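Local coordinates for protein peptide synthetase, module 7 (Actinoplanes teichomyceticus, PDB 4TX3) that probably recruits cytochrome P450 enzymes to the peptide-loaded assembly line for teicoplanin, through a condensation-type domain of a nonribosomal peptide synthetase, at residues 26-31 against 76-81; 87-92 against 119-124; 174-179 against 298-303; 235-240 against 390-395. All blocks are in the same frame, centred on the assembly; numbering follows the deposited sequence.

Contact 1: residues 26-31 against 76-81; sequences AWLLAR and GDAQTV. With SO4 (sulfate ion), chain F.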
# COMPACT_ATOMS: atom_id res chain seq x y z
N ALA B 26 -23.41 11.94 12.63
CA ALA B 26 -22.36 12.71 13.28
C ALA B 26 -22.85 14.13 13.57
O ALA B 26 -22.68 14.63 14.69
CB ALA B 26 -21.10 12.75 12.41
N TRP B 27 -23.47 14.77 12.58
CA TRP B 27 -23.93 16.15 12.72
C TRP B 27 -24.98 16.27 13.82
O TRP B 27 -24.88 17.14 14.69
CB TRP B 27 -24.48 16.64 11.39
CG TRP B 27 -24.72 18.13 11.27
CD1 TRP B 27 -23.85 19.06 10.81
CD2 TRP B 27 -25.92 18.84 11.58
NE1 TRP B 27 -24.42 20.31 10.83
CE2 TRP B 27 -25.70 20.20 11.30
CE3 TRP B 27 -27.18 18.45 12.08
CZ2 TRP B 27 -26.67 21.18 11.49
CZ3 TRP B 27 -28.14 19.42 12.27
CH2 TRP B 27 -27.88 20.77 11.98
N LEU B 28 -25.98 15.40 13.79
CA LEU B 28 -27.04 15.42 14.78
C LEU B 28 -26.55 15.19 16.21
O LEU B 28 -27.04 15.82 17.14
CB LEU B 28 -28.10 14.39 14.43
CG LEU B 28 -28.90 14.85 13.23
CD1 LEU B 28 -29.58 13.69 12.57
CD2 LEU B 28 -29.91 15.88 13.67
N LEU B 29 -25.57 14.31 16.38
CA LEU B 29 -25.11 13.97 17.72
C LEU B 29 -23.95 14.86 18.14
O LEU B 29 -23.17 14.49 19.02
CB LEU B 29 -24.70 12.50 17.81
CG LEU B 29 -25.80 11.49 17.45
CD1 LEU B 29 -25.37 10.08 17.84
CD2 LEU B 29 -27.15 11.86 18.07
N ALA B 30 -23.84 16.01 17.51
CA ALA B 30 -22.74 16.92 17.82
C ALA B 30 -23.03 17.74 19.09
O ALA B 30 -24.07 18.41 19.21
CB ALA B 30 -22.46 17.84 16.64
N ARG B 31 -22.09 17.66 20.03
CA ARG B 31 -22.10 18.46 21.26
C ARG B 31 -23.43 18.43 22.01
O ARG B 31 -24.11 19.45 22.07
CB ARG B 31 -21.70 19.90 20.92
CG ARG B 31 -20.31 19.97 20.27
CD ARG B 31 -20.03 21.32 19.65
NE ARG B 31 -19.84 22.37 20.65
CZ ARG B 31 -19.22 23.53 20.42
NH1 ARG B 31 -18.73 23.80 19.22
NH2 ARG B 31 -19.09 24.41 21.40
N GLY B 76 -26.99 24.87 8.43
CA GLY B 76 -28.40 24.54 8.34
C GLY B 76 -28.96 24.06 9.67
O GLY B 76 -28.24 24.07 10.68
N ASP B 77 -30.23 23.65 9.68
CA ASP B 77 -30.84 22.93 10.80
C ASP B 77 -31.05 21.48 10.39
O ASP B 77 -30.78 21.14 9.25
CB ASP B 77 -32.17 23.58 11.24
CG ASP B 77 -33.25 23.57 10.14
OD1 ASP B 77 -33.31 22.65 9.30
OD2 ASP B 77 -34.08 24.50 10.13
N ALA B 78 -31.58 20.65 11.28
CA ALA B 78 -31.73 19.22 11.00
C ALA B 78 -32.40 18.91 9.65
O ALA B 78 -32.16 17.87 9.06
CB ALA B 78 -32.51 18.56 12.10
N GLN B 79 -33.25 19.82 9.19
CA GLN B 79 -33.94 19.62 7.92
C GLN B 79 -33.21 20.26 6.74
O GLN B 79 -33.48 19.90 5.60
CB GLN B 79 -35.37 20.16 7.99
CG GLN B 79 -36.38 19.22 8.67
CD GLN B 79 -36.29 19.25 10.19
OE1 GLN B 79 -36.23 20.31 10.81
NE2 GLN B 79 -36.31 18.06 10.81
N THR B 80 -32.28 21.18 6.97
CA THR B 80 -31.62 21.82 5.84
C THR B 80 -30.11 21.64 5.75
O THR B 80 -29.47 22.30 4.92
CB THR B 80 -31.91 23.33 5.79
OG1 THR B 80 -31.05 23.95 4.83
CG2 THR B 80 -31.62 23.97 7.08
N VAL B 81 -29.52 20.77 6.57
CA VAL B 81 -28.07 20.59 6.52
C VAL B 81 -27.61 20.19 5.12
O VAL B 81 -28.15 19.26 4.51
CB VAL B 81 -27.55 19.50 7.48
CG1 VAL B 81 -26.13 19.85 7.92
CG2 VAL B 81 -28.45 19.34 8.65
S SO4 F . -19.15 16.15 18.57
O1 SO4 F . -19.59 16.71 17.29
O2 SO4 F . -18.47 17.19 19.34
O3 SO4 F . -20.31 15.69 19.33
O4 SO4 F . -18.24 15.02 18.31
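The indole of Trp-27 lies with one face over the two methyls of Val-81 and with its outer edge against the backbone of Gly-76. Val-81 CG1 lies on the five-membered ring, 3.5 Å from its centroid and 17° off the ring normal, a CH-pi contact, and CG2, on the same face, on the six-membered ring, closest to Trp-27 CZ3 at 3.6 Å. At the rim, near the ring plane, Gly-76 O approaches Trp-27 CZ2 to 3.4 Å, and the peptide joining Asp-77 to Ala-78 comes in obliquely at CH2. With CG swung away from its backbone N (chi1 -167°), the indole reaches out from the end of helix 21-28 into the curve of the 76-81 loop. Its NE1, bonded to Phe-74 O just ahead of the loop, limits the ring's turning. Leu-28 adds a lighter touch, CD2 to Ala-78 CB at 4.1 Å. The loop keeps its shape by an Asx turn, Asp-77 OD1 accepting from Gln-79 N at 2.8 Å. An alanine in place of Trp-27 would remove the indole N-H from Phe-74 O and is likely to open a gap against Val-81 and the Gly-76 backbone. Beyond the helix end, Arg-31 N donates to O3 of a sulfate, probably taken from the crystallisation liquor, at 2.7 Å; His-142, Arg-39 and Arg-233 also hold it. The chemistry is thus divided: an aromatic seat of valine methyls and peptide rim, held by dispersion with the indole N-H satisfied, and an anion site past the helix, where clustered donors would probably favour negative charge.

Contact 2: residues 87-92 against 119-124; sequences DAAPVR and RDMPWR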
# COMPACT_ATOMS: atom_id res chain seq x y z
N ASP B 87 -14.01 27.34 -1.45
CA ASP B 87 -12.86 27.33 -2.36
C ASP B 87 -11.55 26.96 -1.69
O ASP B 87 -10.68 26.35 -2.32
CB ASP B 87 -12.67 28.70 -3.00
CG ASP B 87 -13.66 28.97 -4.10
OD1 ASP B 87 -14.29 28.00 -4.59
OD2 ASP B 87 -13.79 30.15 -4.48
N ALA B 88 -11.39 27.36 -0.43
CA ALA B 88 -10.19 27.02 0.32
C ALA B 88 -10.45 26.88 1.83
O ALA B 88 -11.49 27.29 2.35
CB ALA B 88 -9.13 28.06 0.08
N ALA B 89 -9.49 26.27 2.51
CA ALA B 89 -9.47 26.22 3.96
C ALA B 89 -8.37 27.15 4.47
O ALA B 89 -7.23 27.08 4.01
CB ALA B 89 -9.25 24.79 4.48
N PRO B 90 -8.73 28.04 5.40
CA PRO B 90 -7.77 28.98 5.98
C PRO B 90 -6.76 28.23 6.80
O PRO B 90 -7.16 27.46 7.67
CB PRO B 90 -8.64 29.88 6.87
CG PRO B 90 -10.09 29.48 6.60
CD PRO B 90 -10.04 28.09 6.09
N VAL B 91 -5.47 28.40 6.55
CA VAL B 91 -4.49 27.83 7.46
C VAL B 91 -3.54 28.90 7.91
O VAL B 91 -2.90 29.55 7.07
CB VAL B 91 -3.69 26.68 6.82
CG1 VAL B 91 -2.63 26.16 7.80
CG2 VAL B 91 -4.60 25.55 6.38
N ARG B 92 -3.45 29.12 9.22
CA ARG B 92 -2.40 29.96 9.76
C ARG B 92 -1.59 29.17 10.78
O ARG B 92 -2.14 28.63 11.74
CB ARG B 92 -2.97 31.23 10.38
CG ARG B 92 -1.91 32.27 10.65
CD ARG B 92 -2.54 33.61 10.99
NE ARG B 92 -1.60 34.70 10.75
CZ ARG B 92 -1.90 35.99 10.92
NH1 ARG B 92 -3.11 36.34 11.33
NH2 ARG B 92 -0.99 36.92 10.67
N ARG B 119 -20.13 26.29 11.19
CA ARG B 119 -19.30 27.42 10.75
C ARG B 119 -17.79 27.14 10.74
O ARG B 119 -17.04 27.96 10.25
CB ARG B 119 -19.60 28.67 11.60
CG ARG B 119 -19.20 28.60 13.08
CD ARG B 119 -19.52 29.92 13.81
NE ARG B 119 -20.93 30.29 13.64
CZ ARG B 119 -21.86 30.15 14.58
NH1 ARG B 119 -21.54 29.65 15.76
NH2 ARG B 119 -23.12 30.50 14.34
N ASP B 120 -17.35 26.00 11.28
CA ASP B 120 -15.92 25.67 11.28
C ASP B 120 -15.57 24.60 10.25
O ASP B 120 -16.36 23.70 9.99
CB ASP B 120 -15.47 25.15 12.65
CG ASP B 120 -15.65 26.16 13.77
OD1 ASP B 120 -15.67 27.39 13.49
OD2 ASP B 120 -15.74 25.72 14.94
N MET B 121 -14.38 24.69 9.67
CA MET B 121 -13.84 23.58 8.91
C MET B 121 -13.63 22.38 9.86
O MET B 121 -13.27 22.56 11.02
CB MET B 121 -12.52 23.98 8.23
CG MET B 121 -12.58 25.29 7.47
SD MET B 121 -13.36 25.13 5.87
CE MET B 121 -13.72 26.85 5.48
N PRO B 122 -13.85 21.16 9.36
CA PRO B 122 -13.85 19.99 10.25
C PRO B 122 -12.44 19.46 10.61
O PRO B 122 -12.29 18.30 10.96
CB PRO B 122 -14.63 18.96 9.45
CG PRO B 122 -14.21 19.27 8.01
CD PRO B 122 -13.99 20.77 7.95
N TRP B 123 -11.43 20.30 10.51
CA TRP B 123 -10.10 19.89 10.94
C TRP B 123 -9.36 21.09 11.46
O TRP B 123 -9.84 22.22 11.38
CB TRP B 123 -9.31 19.23 9.82
CG TRP B 123 -8.97 20.13 8.70
CD1 TRP B 123 -9.83 20.65 7.77
CD2 TRP B 123 -7.66 20.61 8.36
NE1 TRP B 123 -9.13 21.44 6.88
CE2 TRP B 123 -7.81 21.43 7.21
CE3 TRP B 123 -6.39 20.43 8.91
CZ2 TRP B 123 -6.72 22.08 6.61
CZ3 TRP B 123 -5.31 21.08 8.32
CH2 TRP B 123 -5.48 21.89 7.18
N ARG B 124 -8.16 20.85 11.97
CA ARG B 124 -7.49 21.81 12.82
C ARG B 124 -6.05 21.37 13.03
O ARG B 124 -5.78 20.20 13.31
CB ARG B 124 -8.24 21.91 14.14
CG ARG B 124 -7.60 22.71 15.20
CD ARG B 124 -8.20 22.36 16.54
NE ARG B 124 -9.64 22.60 16.58
CZ ARG B 124 -10.50 21.80 17.21
NH1 ARG B 124 -10.05 20.72 17.85
NH2 ARG B 124 -11.80 22.09 17.19
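Trp-123 turns its CG into the space between its own backbone N and carbonyl carbon (chi1 67°), a crowded position, and this swings the indole across to Ala-89 and Val-91. Met-121, two residues earlier, is folded at chi2 (-79°), so that its sulfur and methyl bend over toward Ala-88, Ala-89 and Pro-90. The result is a pair of adjoining apolar contacts. In the first, Met-121 CE meets Pro-90 CD at 3.9 Å, the two side chains crossing at a slant, with CG at 4.0 Å from the same CD; Ala-88 O also approaches the CE methyl. In the second, Ala-89 CB lies at the indole edge, 4.1 Å from Trp-123 NE1, and Val-91 CG2 reaches the far corner of the ring at Trp-123 CH2, 3.8 Å away, its side chain standing roughly at right angles to the tryptophan. No hydrogen bond joins the two segments; the indole N-H is weakly bonded to Leu-70 O. Helix 53-66 closes this region: Ala-64 packs on both Ala-89 and Trp-123, while Glu-57 and Leu-60 pack on Val-91. Trp-123 opens strand 123-129, whose neighbour 134-142 is paired through the backbone of Arg-124 and Thr-140; on its other side lies the short strand 96-97, to which the chain of 87-92 leads. The chain leading to it thus packs both on helix 53-66 and on the start of strand 123-129.

Contact 3: residues 174-179 against 298-303; sequences APLALQ and EPMIGP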
# COMPACT_ATOMS: atom_id res chain seq x y z
N ALA B 174 -2.21 15.48 -10.68
CA ALA B 174 -3.55 15.23 -11.21
C ALA B 174 -4.60 15.34 -10.09
O ALA B 174 -4.39 14.86 -8.98
CB ALA B 174 -3.62 13.84 -11.85
N PRO B 175 -5.74 15.98 -10.39
CA PRO B 175 -6.86 16.09 -9.44
C PRO B 175 -7.47 14.73 -9.09
O PRO B 175 -7.30 13.79 -9.87
CB PRO B 175 -7.87 16.96 -10.19
CG PRO B 175 -7.54 16.77 -11.64
CD PRO B 175 -6.05 16.58 -11.70
N LEU B 176 -8.14 14.62 -7.95
CA LEU B 176 -8.89 13.39 -7.64
C LEU B 176 -9.91 13.14 -8.74
O LEU B 176 -10.41 14.08 -9.36
CB LEU B 176 -9.60 13.49 -6.29
CG LEU B 176 -8.74 13.55 -5.03
CD1 LEU B 176 -9.61 13.72 -3.80
CD2 LEU B 176 -7.90 12.30 -4.93
N ALA B 177 -10.22 11.89 -9.00
CA ALA B 177 -11.28 11.60 -9.94
C ALA B 177 -12.63 11.90 -9.28
O ALA B 177 -13.51 12.51 -9.88
CB ALA B 177 -11.21 10.14 -10.41
N LEU B 178 -12.75 11.50 -8.02
CA LEU B 178 -13.93 11.75 -7.20
C LEU B 178 -13.63 12.64 -6.00
O LEU B 178 -12.64 12.43 -5.31
CB LEU B 178 -14.52 10.43 -6.69
CG LEU B 178 -14.92 9.44 -7.78
CD1 LEU B 178 -15.57 8.26 -7.11
CD2 LEU B 178 -15.87 10.11 -8.76
N GLN B 179 -14.50 13.62 -5.77
CA GLN B 179 -14.57 14.32 -4.48
C GLN B 179 -15.67 13.70 -3.59
O GLN B 179 -16.55 13.01 -4.10
CB GLN B 179 -14.85 15.80 -4.70
CG GLN B 179 -13.73 16.50 -5.43
CD GLN B 179 -12.47 16.61 -4.61
OE1 GLN B 179 -12.49 16.55 -3.36
NE2 GLN B 179 -11.34 16.79 -5.30
N GLU B 298 -9.90 4.92 -3.02
CA GLU B 298 -8.63 4.63 -2.35
C GLU B 298 -7.86 5.90 -1.99
O GLU B 298 -7.45 6.06 -0.85
CB GLU B 298 -7.74 3.70 -3.20
CG GLU B 298 -6.46 3.23 -2.52
CD GLU B 298 -5.31 4.27 -2.54
OE1 GLU B 298 -5.18 5.03 -3.52
OE2 GLU B 298 -4.53 4.33 -1.55
N PRO B 299 -7.67 6.82 -2.96
CA PRO B 299 -6.87 8.01 -2.63
C PRO B 299 -7.63 9.15 -1.90
O PRO B 299 -7.10 10.26 -1.78
CB PRO B 299 -6.40 8.48 -4.00
CG PRO B 299 -7.50 8.08 -4.91
CD PRO B 299 -8.08 6.82 -4.38
N MET B 300 -8.85 8.88 -1.42
CA MET B 300 -9.69 9.94 -0.87
C MET B 300 -9.70 10.01 0.65
O MET B 300 -9.52 9.01 1.32
CB MET B 300 -11.14 9.77 -1.33
CG MET B 300 -11.33 9.72 -2.82
SD MET B 300 -13.08 9.64 -3.31
CE MET B 300 -13.71 11.17 -2.65
N ILE B 301 -9.97 11.21 1.16
CA ILE B 301 -10.31 11.43 2.57
C ILE B 301 -11.85 11.50 2.70
O ILE B 301 -12.52 12.11 1.87
CB ILE B 301 -9.65 12.73 3.10
CG1 ILE B 301 -8.12 12.56 3.18
CG2 ILE B 301 -10.28 13.18 4.42
CD1 ILE B 301 -7.35 13.81 3.50
N GLY B 302 -12.39 10.87 3.74
CA GLY B 302 -13.83 10.87 3.95
C GLY B 302 -14.23 9.89 5.03
O GLY B 302 -13.47 9.00 5.40
N PRO B 303 -15.44 10.06 5.58
CA PRO B 303 -15.97 9.11 6.56
C PRO B 303 -16.48 7.84 5.87
O PRO B 303 -17.69 7.55 5.90
CB PRO B 303 -17.11 9.88 7.20
CG PRO B 303 -17.58 10.81 6.12
CD PRO B 303 -16.33 11.22 5.38
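Met-300 pushes its thioether into the bend at Leu-178 and Gln-179. Its SD lies 3.8 Å from Leu-178 CB and 3.5 Å from Leu-178 O, and its CE methyl lies beside the Leu-178/Gln-179 backbone, 3.3 Å from Gln-179 C. The side chain runs extended through chi2 (-176°) and kinks at the sulfur (chi3 61°), which turns the methyl toward the backbone of Leu-178 and Gln-179. Beside it, Leu-176 lies against Pro-299 and the stem of Met-300: CD2 touches Pro-299 O at 3.8 Å and Pro-299 CB at 4.2 Å, while CD1 faces Met-300 CG at 4.5 Å. In the next shell, polar bonds fix both backbones. Gln-179, the N-cap of helix 180-191, gives its backbone N to Asp-182 OD2, and its side-chain amide is pinned at both ends, OE1 to Glu-68 N and NE2 to Arg-66 O; Met-300 O accepts from Arg-290 NH1. Further out, Ala-174 N is bonded to an acidic side chain of the other protein in the assembly. A serine in place of Met-300 would probably open a gap against Leu-178 and leave the Gln-179 backbone without its methyl neighbour. Across the contact, sulfur and methyl groups do the joining, without a hydrogen bond, so the loop before helix 180-191 and the loop before strand 306-313 are fitted by shape, while the polar groups named above are bound outside the two segments.

Contact 4: residues 235-240 against 390-395; sequences AGTVAL and TGVEAI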
# COMPACT_ATOMS: atom_id res chain seq x y z
N ALA B 235 -12.77 7.43 27.70
CA ALA B 235 -12.37 6.06 27.42
C ALA B 235 -11.08 5.68 28.12
O ALA B 235 -10.16 6.48 28.19
CB ALA B 235 -12.21 5.85 25.92
N GLY B 236 -11.03 4.46 28.63
CA GLY B 236 -9.80 3.90 29.16
C GLY B 236 -9.39 2.73 28.30
O GLY B 236 -10.17 2.28 27.46
N THR B 237 -8.18 2.22 28.50
CA THR B 237 -7.76 1.03 27.77
C THR B 237 -7.06 0.05 28.68
O THR B 237 -6.61 0.42 29.75
CB THR B 237 -6.82 1.37 26.60
OG1 THR B 237 -5.68 2.09 27.09
CG2 THR B 237 -7.52 2.21 25.57
N VAL B 238 -7.01 -1.21 28.25
CA VAL B 238 -6.24 -2.26 28.89
C VAL B 238 -5.61 -3.11 27.78
O VAL B 238 -6.28 -3.46 26.80
CB VAL B 238 -7.11 -3.15 29.83
CG1 VAL B 238 -7.70 -2.34 30.95
CG2 VAL B 238 -8.24 -3.83 29.06
N ALA B 239 -4.33 -3.41 27.92
CA ALA B 239 -3.63 -4.23 26.94
C ALA B 239 -4.06 -5.67 27.07
O ALA B 239 -4.73 -6.06 28.03
CB ALA B 239 -2.12 -4.11 27.10
N LEU B 240 -3.64 -6.48 26.11
CA LEU B 240 -4.15 -7.82 26.00
C LEU B 240 -3.24 -8.58 25.05
O LEU B 240 -2.91 -8.07 23.98
CB LEU B 240 -5.59 -7.74 25.48
CG LEU B 240 -6.42 -8.89 24.94
CD1 LEU B 240 -7.83 -8.39 24.83
CD2 LEU B 240 -5.95 -9.32 23.57
N THR B 390 -0.35 10.29 21.19
CA THR B 390 -1.49 11.06 21.71
C THR B 390 -2.50 10.15 22.38
O THR B 390 -2.40 8.92 22.30
CB THR B 390 -2.20 11.88 20.61
OG1 THR B 390 -2.35 11.07 19.44
CG2 THR B 390 -1.39 13.12 20.25
N GLY B 391 -3.50 10.76 23.02
CA GLY B 391 -4.43 10.04 23.86
C GLY B 391 -5.42 9.15 23.14
O GLY B 391 -5.58 9.24 21.92
N VAL B 392 -6.10 8.30 23.90
CA VAL B 392 -7.12 7.41 23.36
C VAL B 392 -8.33 8.22 22.88
O VAL B 392 -8.78 9.13 23.58
CB VAL B 392 -7.56 6.37 24.42
CG1 VAL B 392 -7.94 7.06 25.71
CG2 VAL B 392 -8.72 5.53 23.91
N GLU B 393 -8.86 7.89 21.70
CA GLU B 393 -9.98 8.64 21.12
C GLU B 393 -11.29 8.47 21.90
O GLU B 393 -11.47 7.49 22.62
CB GLU B 393 -10.21 8.23 19.66
CG GLU B 393 -8.95 8.26 18.78
CD GLU B 393 -8.38 9.67 18.50
OE1 GLU B 393 -8.87 10.68 19.08
OE2 GLU B 393 -7.42 9.76 17.69
N ALA B 394 -12.19 9.44 21.76
CA ALA B 394 -13.52 9.35 22.37
C ALA B 394 -14.25 8.10 21.88
O ALA B 394 -14.13 7.71 20.72
CB ALA B 394 -14.33 10.59 22.06
N ILE B 395 -15.01 7.47 22.77
CA ILE B 395 -15.72 6.24 22.46
C ILE B 395 -17.24 6.40 22.59
O ILE B 395 -17.72 7.07 23.51
CB ILE B 395 -15.24 5.07 23.36
CG1 ILE B 395 -15.79 3.73 22.87
CG2 ILE B 395 -15.62 5.30 24.83
CD1 ILE B 395 -15.25 2.54 23.66
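Val-392, whose methyls press on Ala-235, hands its carbonyl O to Arg-37 NH2, and this bond holds the 390-395 loop from behind. Across the contact itself no hydrogen bond forms. Ala-235 CB is the centre: it meets Ile-395 CG2 at 3.6 Å, Glu-393 O at 3.8 Å and Val-392 CG2 at 4.0 Å, so a single methyl plugs the hollow of the loop. Val-392 turns CG2 away from its own backbone N and sets CG1 between that N and the carbonyl carbon (chi1 52°); the fork then spans Ala-235, with CG1 3.4 Å from Ala-235 O. Two residues along the strand, Thr-237 reaches Val-392 tip to tip, CG2 to CG2 at 3.9 Å. Strand 235-242 is the outermost of its sheet and pairs inward with strand 413-423, whose His-421 packs on both Thr-237 and Val-392. The loop is also tied to the five-stranded sheet: Glu-393 OE2 accepts from Ser-42 N, while Ile-395 is backbone-bonded to Arg-233, just ahead of the strand. The chain here crosses from strand 383-388 of one sheet to strand 399-407 of the other, consistent with the crossover between the two lobes of condensation domains. Methyls thus fill the join between the segments, while the hydrogen bonds of Val-392 O, Glu-393 OE2 and the Ile-395 backbone go to residues outside them.

Contacts 1, 2 and 3 follow one another in series along the chain; the centres of contacts 1 and 2 lie 19 Å apart, those of contacts 2 and 3 18 Å, and those of contacts 1 and 3 24 Å. Contact 4 sits where the five-stranded sheet is joined to the four-stranded one, on the opposite side of the chain's centre from contact 3 and 30 Å from it; along the chain their segments alternate. None touches another, the nearest approach being about 6 Å between atoms of contacts 1 and 2. Residues that hold the sulfate beside contact 1, probably a crystallisation ion, also meet contacts 2 and 4: Arg-233 is backbone-bonded to Ile-395, and His-142 to Pro-122.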